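Local structure of carboxypeptidase A (Helicoverpa armigera, 1JQG) at residues E19-H24 and D231-K236; H24-V29 and K62-K67; E93-E98 and G394-P399; S123-D128 and G223-F228. The protein is the zymogen of a zinc-dependent metallocarboxypeptidase that probably removes residues from the C-terminal end of peptides once its activation peptide has been cut away. All blocks are in the same frame, centred on the assembly; numbering follows the deposited sequence.

Contact 1. Residues E19-H24 and D231-K236; sequences EIYDGH and DRYWRK
The hydroxyl of Tyr21 donates a hydrogen bond to Asp231, with OH 2.6 Å from OD2. The contact joins two loops built of beta turns. Residues 19-24 hold a type I turn (Glu19 to Asp22) and a type II turn (Tyr21 to His24), and lead into the first strand of the activation domain. Residues 231-236 belong to the enzyme domain and hold a type I turn (Asp231 to Trp234). Tyr21 OH reaches OD2 on its syn side but lies 32° out of the carboxylate plane. The phenol ring and the carboxylate stand almost at a right angle. A trans first torsion of Asp231 (chi1 -163°) carries the carboxylate out to the phenol. Its turn is closed by a backbone bond from Trp234 N to Asp231 O of 3.1 Å.

Tyr233, two residues on, packs on the same phenol. Its ring presents an edge to the face of Tyr21, and the two planes meet at 80° with centroids 5.3 Å apart. CD1 of Tyr233 stands over that face, towards its rim. Tyr233 CB also comes to 3.3 Å from Tyr21 OH. Leu64 of the activation domain packs on both tyrosines. Arg232 points elsewhere, to a salt bridge with Glu98 and a cation-pi contact with Trp185. The exposed Ile20 side chain crosses that of Asp231 at about a right angle, and its CD1 comes to 3.4 Å from Asp231 OD1.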
# COMPACT_ATOMS: atom_id res chain seq x y z
N GLU A 19 -21.24 -12.27 -8.92
CA GLU A 19 -20.38 -11.41 -8.09
C GLU A 19 -21.20 -10.66 -7.05
O GLU A 19 -22.34 -10.24 -7.18
CB GLU A 19 -19.49 -10.44 -8.88
CG GLU A 19 -18.35 -11.14 -9.61
CD GLU A 19 -17.61 -10.26 -10.60
OE1 GLU A 19 -17.29 -9.10 -10.30
OE2 GLU A 19 -17.36 -10.76 -11.72
N ILE A 20 -20.51 -10.33 -5.95
CA ILE A 20 -21.04 -9.52 -4.88
C ILE A 20 -20.99 -8.03 -5.22
O ILE A 20 -21.37 -7.15 -4.45
CB ILE A 20 -20.22 -9.79 -3.58
CG1 ILE A 20 -18.74 -9.59 -3.84
CG2 ILE A 20 -20.52 -11.20 -3.10
CD1 ILE A 20 -17.67 -10.01 -2.88
N TYR A 21 -20.49 -7.69 -6.41
CA TYR A 21 -20.41 -6.33 -6.88
C TYR A 21 -21.36 -6.00 -8.03
O TYR A 21 -21.26 -4.99 -8.70
CB TYR A 21 -18.94 -6.03 -7.28
CG TYR A 21 -18.05 -5.97 -6.04
CD1 TYR A 21 -17.05 -6.92 -5.83
CD2 TYR A 21 -18.23 -4.99 -5.08
CE1 TYR A 21 -16.24 -6.87 -4.71
CE2 TYR A 21 -17.43 -4.94 -3.97
CZ TYR A 21 -16.45 -5.88 -3.78
OH TYR A 21 -15.65 -5.84 -2.66
N ASP A 22 -22.26 -6.93 -8.34
CA ASP A 22 -23.25 -6.72 -9.38
C ASP A 22 -24.26 -5.65 -8.91
O ASP A 22 -25.04 -5.91 -8.00
CB ASP A 22 -23.99 -8.00 -9.70
CG ASP A 22 -24.75 -7.97 -11.01
OD1 ASP A 22 -25.19 -9.06 -11.44
OD2 ASP A 22 -24.90 -6.90 -11.61
N GLY A 23 -24.13 -4.45 -9.46
CA GLY A 23 -25.02 -3.37 -9.04
C GLY A 23 -24.31 -2.28 -8.26
O GLY A 23 -24.88 -1.19 -8.07
N HIS A 24 -23.06 -2.53 -7.84
CA HIS A 24 -22.31 -1.55 -7.07
C HIS A 24 -21.87 -0.39 -7.98
O HIS A 24 -21.35 -0.61 -9.07
CB HIS A 24 -21.11 -2.20 -6.40
CG HIS A 24 -21.40 -2.94 -5.15
ND1 HIS A 24 -22.54 -3.71 -5.01
CD2 HIS A 24 -20.73 -3.07 -3.97
CE1 HIS A 24 -22.56 -4.28 -3.81
NE2 HIS A 24 -21.47 -3.89 -3.17
N ASP A 231 -13.53 -11.67 -3.47
CA ASP A 231 -13.64 -10.23 -3.27
C ASP A 231 -12.41 -9.48 -3.74
O ASP A 231 -11.47 -9.17 -3.00
CB ASP A 231 -13.97 -9.99 -1.80
CG ASP A 231 -14.49 -8.59 -1.57
OD1 ASP A 231 -15.45 -8.42 -0.83
OD2 ASP A 231 -13.88 -7.66 -2.14
N ARG A 232 -12.41 -9.00 -4.99
CA ARG A 232 -11.38 -8.17 -5.57
C ARG A 232 -11.09 -6.92 -4.74
O ARG A 232 -9.95 -6.42 -4.71
CB ARG A 232 -11.76 -7.74 -6.99
CG ARG A 232 -10.74 -6.89 -7.75
CD ARG A 232 -9.37 -7.48 -7.83
NE ARG A 232 -8.39 -6.65 -8.55
CZ ARG A 232 -7.71 -5.66 -7.92
NH1 ARG A 232 -7.90 -5.39 -6.63
NH2 ARG A 232 -6.81 -4.90 -8.58
N TYR A 233 -12.15 -6.30 -4.18
CA TYR A 233 -11.96 -5.03 -3.49
C TYR A 233 -11.74 -5.20 -2.00
O TYR A 233 -11.89 -4.22 -1.25
CB TYR A 233 -13.11 -4.09 -3.80
CG TYR A 233 -13.12 -3.53 -5.19
CD1 TYR A 233 -14.28 -3.54 -5.98
CD2 TYR A 233 -11.96 -2.96 -5.73
CE1 TYR A 233 -14.27 -3.02 -7.26
CE2 TYR A 233 -11.93 -2.44 -7.02
CZ TYR A 233 -13.10 -2.47 -7.77
OH TYR A 233 -13.09 -1.94 -9.03
N TRP A 234 -11.39 -6.41 -1.56
CA TRP A 234 -11.05 -6.65 -0.17
C TRP A 234 -9.70 -5.98 0.15
O TRP A 234 -8.74 -6.09 -0.62
CB TRP A 234 -11.08 -8.16 0.09
CG TRP A 234 -10.92 -8.52 1.54
CD1 TRP A 234 -9.78 -8.86 2.22
CD2 TRP A 234 -11.99 -8.58 2.50
NE1 TRP A 234 -10.07 -9.10 3.54
CE2 TRP A 234 -11.42 -8.95 3.74
CE3 TRP A 234 -13.36 -8.35 2.44
CZ2 TRP A 234 -12.18 -9.09 4.91
CZ3 TRP A 234 -14.12 -8.50 3.58
CH2 TRP A 234 -13.53 -8.86 4.80
N ARG A 235 -9.58 -5.39 1.32
CA ARG A 235 -8.34 -4.74 1.76
C ARG A 235 -7.82 -5.23 3.12
O ARG A 235 -6.66 -5.05 3.45
CB ARG A 235 -8.55 -3.22 1.82
CG ARG A 235 -9.67 -2.77 2.74
CD ARG A 235 -9.89 -1.26 2.66
NE ARG A 235 -8.77 -0.54 3.26
CZ ARG A 235 -8.93 0.51 4.06
NH1 ARG A 235 -10.17 0.91 4.34
NH2 ARG A 235 -7.88 1.15 4.58
N LYS A 236 -8.69 -5.72 3.98
CA LYS A 236 -8.31 -6.12 5.32
C LYS A 236 -7.71 -7.53 5.31
O LYS A 236 -7.63 -8.27 4.32
CB LYS A 236 -9.55 -6.06 6.22
CG LYS A 236 -10.18 -4.69 6.35
CD LYS A 236 -11.32 -4.65 7.35
CE LYS A 236 -12.51 -5.47 6.81
NZ LYS A 236 -13.53 -5.56 7.91

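Contact 2. Residues H24-V29 and K62-K67; sequences HAVYQV and KVLVPK
The ring of His24 lies flat over Pro66 in a CH-pi contact. Pro66 CA is 3.6 Å from the ring centroid and only 5° off the ring normal, so the carbon sits over the middle of the face. Pro66 CB reaches the ring on its CE1 and NE2 side. His24 has CG beside its own N (chi1 -80°), which brings the imidazole across the end of the paired strands. An alanine here would probably leave the Pro66 CA without the ring face it packs on and open a gap at that end of the sheet.

Beyond this ring the strands run antiparallel. In the hydrogen-bonded pairs, Val65 N lies 2.8 Å from Ala25 O, and Tyr27 N lies 3.0 Å from Val63 O. The Tyr27 bond is nearly straight, with 175° at the hydrogen. On one side of the sheet Tyr27 leans obliquely on Val65, CD1 to CG2 at 3.6 Å, while its CB meets Val63 CG1 at 4.1 Å. On the other side Val26 CG2 meets Leu64 CD1 at 3.6 Å. Lys62 is on that side too, and its ammonium is held by Asp393 of the enzyme domain and by Glu87.

These are the two inner strands of the four-stranded antiparallel sheet of the activation domain. Strands 50-53 and 83-88 flank them. Helix 70-80 covers the face of Tyr27, Val63 and Val65, with Phe73 against all three.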
# COMPACT_ATOMS: atom_id res chain seq x y z
N HIS A 24 -23.06 -2.53 -7.84
CA HIS A 24 -22.31 -1.55 -7.07
C HIS A 24 -21.87 -0.39 -7.98
O HIS A 24 -21.35 -0.61 -9.07
CB HIS A 24 -21.11 -2.20 -6.40
CG HIS A 24 -21.40 -2.94 -5.15
ND1 HIS A 24 -22.54 -3.71 -5.01
CD2 HIS A 24 -20.73 -3.07 -3.97
CE1 HIS A 24 -22.56 -4.28 -3.81
NE2 HIS A 24 -21.47 -3.89 -3.17
N ALA A 25 -22.07 0.85 -7.51
CA ALA A 25 -21.68 2.03 -8.27
C ALA A 25 -20.62 2.88 -7.56
O ALA A 25 -20.54 3.06 -6.34
CB ALA A 25 -22.86 2.95 -8.53
N VAL A 26 -19.76 3.48 -8.37
CA VAL A 26 -18.71 4.37 -7.90
C VAL A 26 -19.17 5.80 -8.05
O VAL A 26 -19.57 6.21 -9.16
CB VAL A 26 -17.38 4.15 -8.68
CG1 VAL A 26 -16.35 5.23 -8.35
CG2 VAL A 26 -16.81 2.79 -8.28
N TYR A 27 -19.12 6.54 -6.95
CA TYR A 27 -19.53 7.93 -6.95
C TYR A 27 -18.33 8.84 -6.73
O TYR A 27 -17.30 8.46 -6.15
CB TYR A 27 -20.59 8.17 -5.89
CG TYR A 27 -21.99 7.68 -6.22
CD1 TYR A 27 -22.37 6.39 -5.87
CD2 TYR A 27 -22.92 8.49 -6.85
CE1 TYR A 27 -23.66 5.94 -6.13
CE2 TYR A 27 -24.19 8.04 -7.15
CZ TYR A 27 -24.55 6.76 -6.78
OH TYR A 27 -25.80 6.29 -7.05
N GLN A 28 -18.44 10.07 -7.20
CA GLN A 28 -17.44 11.10 -6.97
C GLN A 28 -18.07 12.23 -6.15
O GLN A 28 -18.99 12.88 -6.65
CB GLN A 28 -16.88 11.55 -8.32
CG GLN A 28 -15.89 12.68 -8.23
CD GLN A 28 -15.56 13.27 -9.59
OE1 GLN A 28 -15.87 14.46 -9.81
NE2 GLN A 28 -14.96 12.45 -10.44
N VAL A 29 -17.65 12.36 -4.89
CA VAL A 29 -18.20 13.39 -4.02
C VAL A 29 -17.32 14.63 -4.03
O VAL A 29 -16.13 14.50 -3.84
CB VAL A 29 -18.41 12.90 -2.58
CG1 VAL A 29 -19.29 11.65 -2.67
CG2 VAL A 29 -17.14 12.55 -1.83
N LYS A 62 -13.56 9.44 -4.09
CA LYS A 62 -14.33 8.36 -4.70
C LYS A 62 -14.79 7.34 -3.66
O LYS A 62 -14.05 6.99 -2.74
CB LYS A 62 -13.50 7.71 -5.80
CG LYS A 62 -13.31 8.59 -7.01
CD LYS A 62 -12.93 7.83 -8.27
CE LYS A 62 -12.58 8.81 -9.38
NZ LYS A 62 -11.83 8.25 -10.53
N VAL A 63 -16.05 6.89 -3.81
CA VAL A 63 -16.59 5.91 -2.87
C VAL A 63 -17.41 4.84 -3.58
O VAL A 63 -18.15 5.16 -4.52
CB VAL A 63 -17.41 6.63 -1.77
CG1 VAL A 63 -18.43 7.56 -2.40
CG2 VAL A 63 -18.03 5.72 -0.73
N LEU A 64 -17.21 3.57 -3.17
CA LEU A 64 -17.98 2.47 -3.75
C LEU A 64 -19.26 2.21 -2.97
O LEU A 64 -19.22 1.96 -1.78
CB LEU A 64 -17.11 1.21 -3.75
CG LEU A 64 -17.73 -0.04 -4.40
CD1 LEU A 64 -17.86 0.25 -5.89
CD2 LEU A 64 -16.83 -1.21 -4.10
N VAL A 65 -20.41 2.42 -3.58
CA VAL A 65 -21.71 2.31 -2.92
C VAL A 65 -22.54 1.14 -3.44
O VAL A 65 -22.79 0.96 -4.64
CB VAL A 65 -22.54 3.60 -3.12
CG1 VAL A 65 -23.93 3.44 -2.48
CG2 VAL A 65 -21.75 4.85 -2.71
N PRO A 66 -22.95 0.25 -2.55
CA PRO A 66 -23.79 -0.90 -2.87
C PRO A 66 -25.10 -0.53 -3.52
O PRO A 66 -25.69 0.52 -3.29
CB PRO A 66 -24.02 -1.58 -1.52
CG PRO A 66 -22.83 -1.16 -0.71
CD PRO A 66 -22.61 0.28 -1.10
N LYS A 67 -25.68 -1.46 -4.29
CA LYS A 67 -26.94 -1.23 -4.99
C LYS A 67 -28.10 -0.91 -4.06
O LYS A 67 -28.94 -0.03 -4.34
CB LYS A 67 -27.30 -2.45 -5.82
CG LYS A 67 -28.55 -2.33 -6.68
CD LYS A 67 -28.57 -3.56 -7.61
CE LYS A 67 -28.52 -4.86 -6.81
NZ LYS A 67 -28.14 -6.05 -7.62

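Contact 3. Residues E93-E98 and G394-P399; sequences EQLELE and GFLVDP
Glu98 accepts a hydrogen bond from the backbone of Val397, N to OE2 at 2.9 Å. Here the helix that connects the activation domain to the enzyme lies against an enzyme loop ahead of helix 402-421. The bond is nearly straight, 168° at the hydrogen. It meets OE2 on the anti side, 21° out of the carboxylate plane. A first torsion near 180° (chi1 -176°) sends the extended Glu98 chain out from the helix to the loop.

Leu396 forms the apolar half of the first shell. It points at the helix and splits its two methyls between neighbouring residues. CD1 packs on Gln94, 3.6 Å from CB and 3.4 Å from O. CD2 lies 3.7 Å from Glu98 OE1. Trp391 adjoins both Gln94 and Leu396.

In the second shell the guanidinium of Arg232 faces both oxygens of the Glu98 carboxylate, with NE in a salt bridge to OE1 and NH2 near OE2. Together with Val397 N, it probably keeps the group from turning. The positive charge of Arg232 would probably favour the ionised form of Glu98. Just before Leu396 in the loop is Phe395, whose side chain is about 6 Å from the zinc ion. Its ring makes edge-to-face contacts with Phe308 and with Trp52 of the activation domain. Back at the helix, the Leu396 and Leu95 side chains cross at about a right angle, with Leu396 CD2 3.7 Å from Leu95 CD2.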
# COMPACT_ATOMS: atom_id res chain seq x y z
N GLU A 93 -18.58 -4.84 -14.51
CA GLU A 93 -18.04 -4.78 -15.85
C GLU A 93 -16.57 -4.41 -15.89
O GLU A 93 -15.81 -4.91 -16.71
CB GLU A 93 -18.83 -3.76 -16.67
CG GLU A 93 -20.30 -4.11 -16.87
CD GLU A 93 -21.01 -3.08 -17.72
OE1 GLU A 93 -22.04 -2.51 -17.30
OE2 GLU A 93 -20.49 -2.83 -18.85
N GLN A 94 -16.13 -3.57 -14.97
CA GLN A 94 -14.74 -3.17 -14.87
C GLN A 94 -13.89 -4.30 -14.30
O GLN A 94 -12.75 -4.51 -14.71
CB GLN A 94 -14.60 -1.92 -14.01
CG GLN A 94 -15.21 -0.67 -14.59
CD GLN A 94 -14.83 0.60 -13.87
OE1 GLN A 94 -14.54 0.65 -12.67
NE2 GLN A 94 -14.86 1.68 -14.68
N LEU A 95 -14.48 -5.08 -13.41
CA LEU A 95 -13.77 -6.19 -12.79
C LEU A 95 -13.54 -7.29 -13.82
O LEU A 95 -12.48 -7.92 -13.90
CB LEU A 95 -14.57 -6.72 -11.60
CG LEU A 95 -14.72 -5.76 -10.42
CD1 LEU A 95 -15.70 -6.27 -9.36
CD2 LEU A 95 -13.36 -5.43 -9.83
N GLU A 96 -14.55 -7.57 -14.61
CA GLU A 96 -14.54 -8.59 -15.64
C GLU A 96 -13.55 -8.27 -16.76
O GLU A 96 -12.81 -9.14 -17.23
CB GLU A 96 -15.94 -8.71 -16.22
CG GLU A 96 -16.90 -9.42 -15.26
CD GLU A 96 -18.29 -9.56 -15.87
OE1 GLU A 96 -18.54 -8.80 -16.84
OE2 GLU A 96 -19.04 -10.40 -15.33
N LEU A 97 -13.38 -6.98 -17.04
CA LEU A 97 -12.39 -6.55 -18.03
C LEU A 97 -10.97 -6.76 -17.51
O LEU A 97 -10.09 -7.15 -18.29
CB LEU A 97 -12.63 -5.07 -18.39
CG LEU A 97 -11.58 -4.48 -19.34
CD1 LEU A 97 -11.74 -5.15 -20.68
CD2 LEU A 97 -11.64 -2.96 -19.38
N GLU A 98 -10.70 -6.46 -16.24
CA GLU A 98 -9.39 -6.62 -15.65
C GLU A 98 -8.98 -8.09 -15.72
O GLU A 98 -7.87 -8.35 -16.19
CB GLU A 98 -9.33 -6.12 -14.21
CG GLU A 98 -7.92 -6.20 -13.63
CD GLU A 98 -7.84 -6.19 -12.11
OE1 GLU A 98 -8.62 -6.87 -11.43
OE2 GLU A 98 -6.94 -5.46 -11.60
N GLY A 394 -8.61 3.96 -9.76
CA GLY A 394 -9.07 2.87 -8.94
C GLY A 394 -7.94 1.91 -8.57
O GLY A 394 -6.81 2.31 -8.36
N PHE A 395 -8.29 0.65 -8.34
CA PHE A 395 -7.32 -0.33 -7.92
C PHE A 395 -7.01 -1.34 -9.02
O PHE A 395 -6.09 -2.11 -8.89
CB PHE A 395 -7.87 -1.03 -6.67
CG PHE A 395 -8.00 -0.10 -5.50
CD1 PHE A 395 -6.89 0.30 -4.75
CD2 PHE A 395 -9.27 0.33 -5.13
CE1 PHE A 395 -7.06 1.15 -3.69
CE2 PHE A 395 -9.44 1.21 -4.06
CZ PHE A 395 -8.33 1.63 -3.35
N LEU A 396 -7.81 -1.34 -10.09
CA LEU A 396 -7.63 -2.25 -11.22
C LEU A 396 -6.35 -1.96 -12.00
O LEU A 396 -5.97 -0.82 -12.17
CB LEU A 396 -8.82 -2.15 -12.16
CG LEU A 396 -10.20 -2.34 -11.52
CD1 LEU A 396 -11.25 -2.30 -12.65
CD2 LEU A 396 -10.29 -3.60 -10.68
N VAL A 397 -5.65 -2.99 -12.38
CA VAL A 397 -4.36 -2.91 -13.03
C VAL A 397 -4.44 -3.23 -14.53
O VAL A 397 -5.00 -4.20 -14.98
CB VAL A 397 -3.34 -3.91 -12.41
CG1 VAL A 397 -1.99 -3.72 -13.14
CG2 VAL A 397 -3.28 -3.76 -10.90
N ASP A 398 -3.88 -2.36 -15.35
CA ASP A 398 -3.69 -2.54 -16.77
C ASP A 398 -2.26 -3.06 -16.96
O ASP A 398 -1.29 -2.38 -16.57
CB ASP A 398 -3.85 -1.19 -17.47
CG ASP A 398 -3.94 -1.33 -18.98
OD1 ASP A 398 -3.23 -2.17 -19.59
OD2 ASP A 398 -4.73 -0.58 -19.60
N PRO A 399 -2.11 -4.24 -17.55
CA PRO A 399 -0.82 -4.90 -17.78
C PRO A 399 0.22 -4.07 -18.50
O PRO A 399 1.38 -4.40 -18.42
CB PRO A 399 -1.23 -6.18 -18.52
CG PRO A 399 -2.51 -5.86 -19.20
CD PRO A 399 -3.22 -5.03 -18.13

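Contact 4. Residues S123-D128 and G223-F228; sequences SYEEVD and GYVHTF
Tyr124 and Val225 make an apolar contact between the two helices. Val225 CG2 lies 3.7 Å from Tyr124 CB, and Tyr224 CD2 is 4.1 Å from the same carbon. The ring of Tyr224 slants against the backbone where the first helix begins, with CE2 3.7 Å from Tyr124 N. Its first torsion turns CG to the far side from the backbone N (chi1 -170°) and swings the ring towards that helix start. Phe228, the last residue of 223-228, touches Ser123, CE1 to CB at 3.7 Å.

Polar bonds act within each segment or reach outside both. Ser123 is the N-cap of helix 124-137. Its N donates to Glu126 OE2 at 3.1 Å, nearly straight at 177°, which is one half of a capping box. Thr227 OG1 bonds back to Tyr224 O at 2.6 Å. The hydroxyl of Tyr224 bonds to His122 O, and that of Tyr124 to Ser155 O.

Among the rings, Tyr224 has Phe228 CD2 over one face and meets Trp185 edge to face. A serine in place of Tyr224 would probably leave His122 O without its partner and open a gap between the helix start and Trp185.

The axes of helix segments 124-128 and 223-228 come within 11.1 Å, their directions at 133°, so side chains bridge the distance. Such lateral packing of helices belongs to the M14 carboxypeptidase fold, where helices flank a mixed eight-stranded sheet.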
# COMPACT_ATOMS: atom_id res chain seq x y z
N SER A 123 0.76 -14.21 -8.22
CA SER A 123 0.03 -14.61 -7.02
C SER A 123 0.96 -14.79 -5.84
O SER A 123 2.20 -14.72 -5.95
CB SER A 123 -0.72 -15.93 -7.28
OG SER A 123 0.20 -16.97 -7.52
N TYR A 124 0.36 -15.03 -4.66
CA TYR A 124 1.13 -15.18 -3.44
C TYR A 124 2.08 -16.36 -3.58
O TYR A 124 3.25 -16.30 -3.19
CB TYR A 124 0.18 -15.36 -2.23
CG TYR A 124 0.83 -16.13 -1.08
CD1 TYR A 124 1.80 -15.54 -0.27
CD2 TYR A 124 0.50 -17.46 -0.86
CE1 TYR A 124 2.42 -16.25 0.74
CE2 TYR A 124 1.10 -18.18 0.16
CZ TYR A 124 2.06 -17.57 0.96
OH TYR A 124 2.68 -18.28 1.96
N GLU A 125 1.57 -17.46 -4.12
CA GLU A 125 2.34 -18.70 -4.28
C GLU A 125 3.55 -18.49 -5.18
O GLU A 125 4.60 -19.02 -4.86
CB GLU A 125 1.45 -19.81 -4.86
CG GLU A 125 0.28 -20.23 -4.00
CD GLU A 125 -0.88 -19.25 -3.95
OE1 GLU A 125 -0.93 -18.39 -4.87
OE2 GLU A 125 -1.71 -19.36 -3.01
N GLU A 126 3.38 -17.74 -6.28
CA GLU A 126 4.45 -17.48 -7.22
C GLU A 126 5.54 -16.61 -6.61
O GLU A 126 6.72 -16.85 -6.78
CB GLU A 126 3.98 -16.84 -8.54
CG GLU A 126 2.86 -17.63 -9.21
CD GLU A 126 2.39 -17.00 -10.50
OE1 GLU A 126 3.07 -17.22 -11.53
OE2 GLU A 126 1.37 -16.29 -10.47
N VAL A 127 5.15 -15.65 -5.78
CA VAL A 127 6.09 -14.75 -5.09
C VAL A 127 6.84 -15.52 -4.01
O VAL A 127 8.03 -15.42 -3.83
CB VAL A 127 5.41 -13.52 -4.49
CG1 VAL A 127 6.41 -12.67 -3.69
CG2 VAL A 127 4.78 -12.67 -5.57
N ASP A 128 6.11 -16.37 -3.30
CA ASP A 128 6.68 -17.20 -2.24
C ASP A 128 7.73 -18.14 -2.80
O ASP A 128 8.79 -18.40 -2.21
CB ASP A 128 5.57 -18.00 -1.57
CG ASP A 128 6.08 -18.80 -0.40
OD1 ASP A 128 6.32 -19.98 -0.68
OD2 ASP A 128 6.22 -18.24 0.72
N GLY A 223 -5.44 -11.98 2.52
CA GLY A 223 -6.31 -11.05 1.79
C GLY A 223 -5.98 -11.08 0.31
O GLY A 223 -6.84 -10.98 -0.57
N TYR A 224 -4.69 -11.07 -0.01
CA TYR A 224 -4.23 -11.09 -1.38
C TYR A 224 -4.79 -12.31 -2.12
O TYR A 224 -5.14 -12.20 -3.31
CB TYR A 224 -2.69 -11.05 -1.43
CG TYR A 224 -2.10 -10.82 -2.81
CD1 TYR A 224 -2.55 -9.77 -3.59
CD2 TYR A 224 -1.12 -11.63 -3.34
CE1 TYR A 224 -2.03 -9.54 -4.85
CE2 TYR A 224 -0.59 -11.41 -4.60
CZ TYR A 224 -1.05 -10.36 -5.35
OH TYR A 224 -0.54 -10.13 -6.60
N VAL A 225 -4.82 -13.45 -1.44
CA VAL A 225 -5.27 -14.70 -2.09
C VAL A 225 -6.78 -14.59 -2.29
O VAL A 225 -7.33 -15.01 -3.29
CB VAL A 225 -4.87 -15.94 -1.28
CG1 VAL A 225 -5.57 -17.25 -1.62
CG2 VAL A 225 -3.36 -16.19 -1.38
N HIS A 226 -7.45 -13.94 -1.34
CA HIS A 226 -8.87 -13.77 -1.35
C HIS A 226 -9.29 -12.84 -2.48
O HIS A 226 -10.35 -13.02 -3.11
CB HIS A 226 -9.35 -13.22 0.00
CG HIS A 226 -10.84 -13.15 0.16
ND1 HIS A 226 -11.53 -11.96 0.40
CD2 HIS A 226 -11.78 -14.13 0.13
CE1 HIS A 226 -12.82 -12.23 0.51
NE2 HIS A 226 -13.01 -13.53 0.31
N THR A 227 -8.49 -11.82 -2.75
CA THR A 227 -8.76 -10.88 -3.83
C THR A 227 -8.57 -11.51 -5.21
O THR A 227 -9.12 -11.00 -6.19
CB THR A 227 -7.88 -9.63 -3.72
OG1 THR A 227 -6.50 -10.02 -3.76
CG2 THR A 227 -8.10 -8.86 -2.43
N PHE A 228 -7.74 -12.56 -5.31
CA PHE A 228 -7.48 -13.28 -6.54
C PHE A 228 -8.64 -14.16 -7.01
O PHE A 228 -8.84 -14.35 -8.21
CB PHE A 228 -6.24 -14.17 -6.42
CG PHE A 228 -5.04 -13.59 -7.13
CD1 PHE A 228 -4.46 -14.30 -8.17
CD2 PHE A 228 -4.51 -12.34 -6.78
CE1 PHE A 228 -3.35 -13.81 -8.83
CE2 PHE A 228 -3.45 -11.85 -7.47
CZ PHE A 228 -2.85 -12.57 -8.47

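Overall arrangement
From the N terminus, residues 19-24 open contact 1, which closes only at 231-236. Contact 2 follows at once, shares His24 with it and nests inside it, closing a short loop at 62-67 inside the activation domain. Residues 93-98 then open contact 3, which closes at 394-399. Contacts 1 and 3 therefore cross, and both tie the activation side of the chain to the enzyme. Contact 4, from 123-128 to 223-228, nests inside both and joins two enzyme helices. Contacts 1 and 3 meet through Arg232 and Glu98. Contact 1 also touches contact 2 through Leu64, and contact 4 through His226 and Thr227. Contacts 2 and 4 stay apart, about 12 Å between nearest atoms.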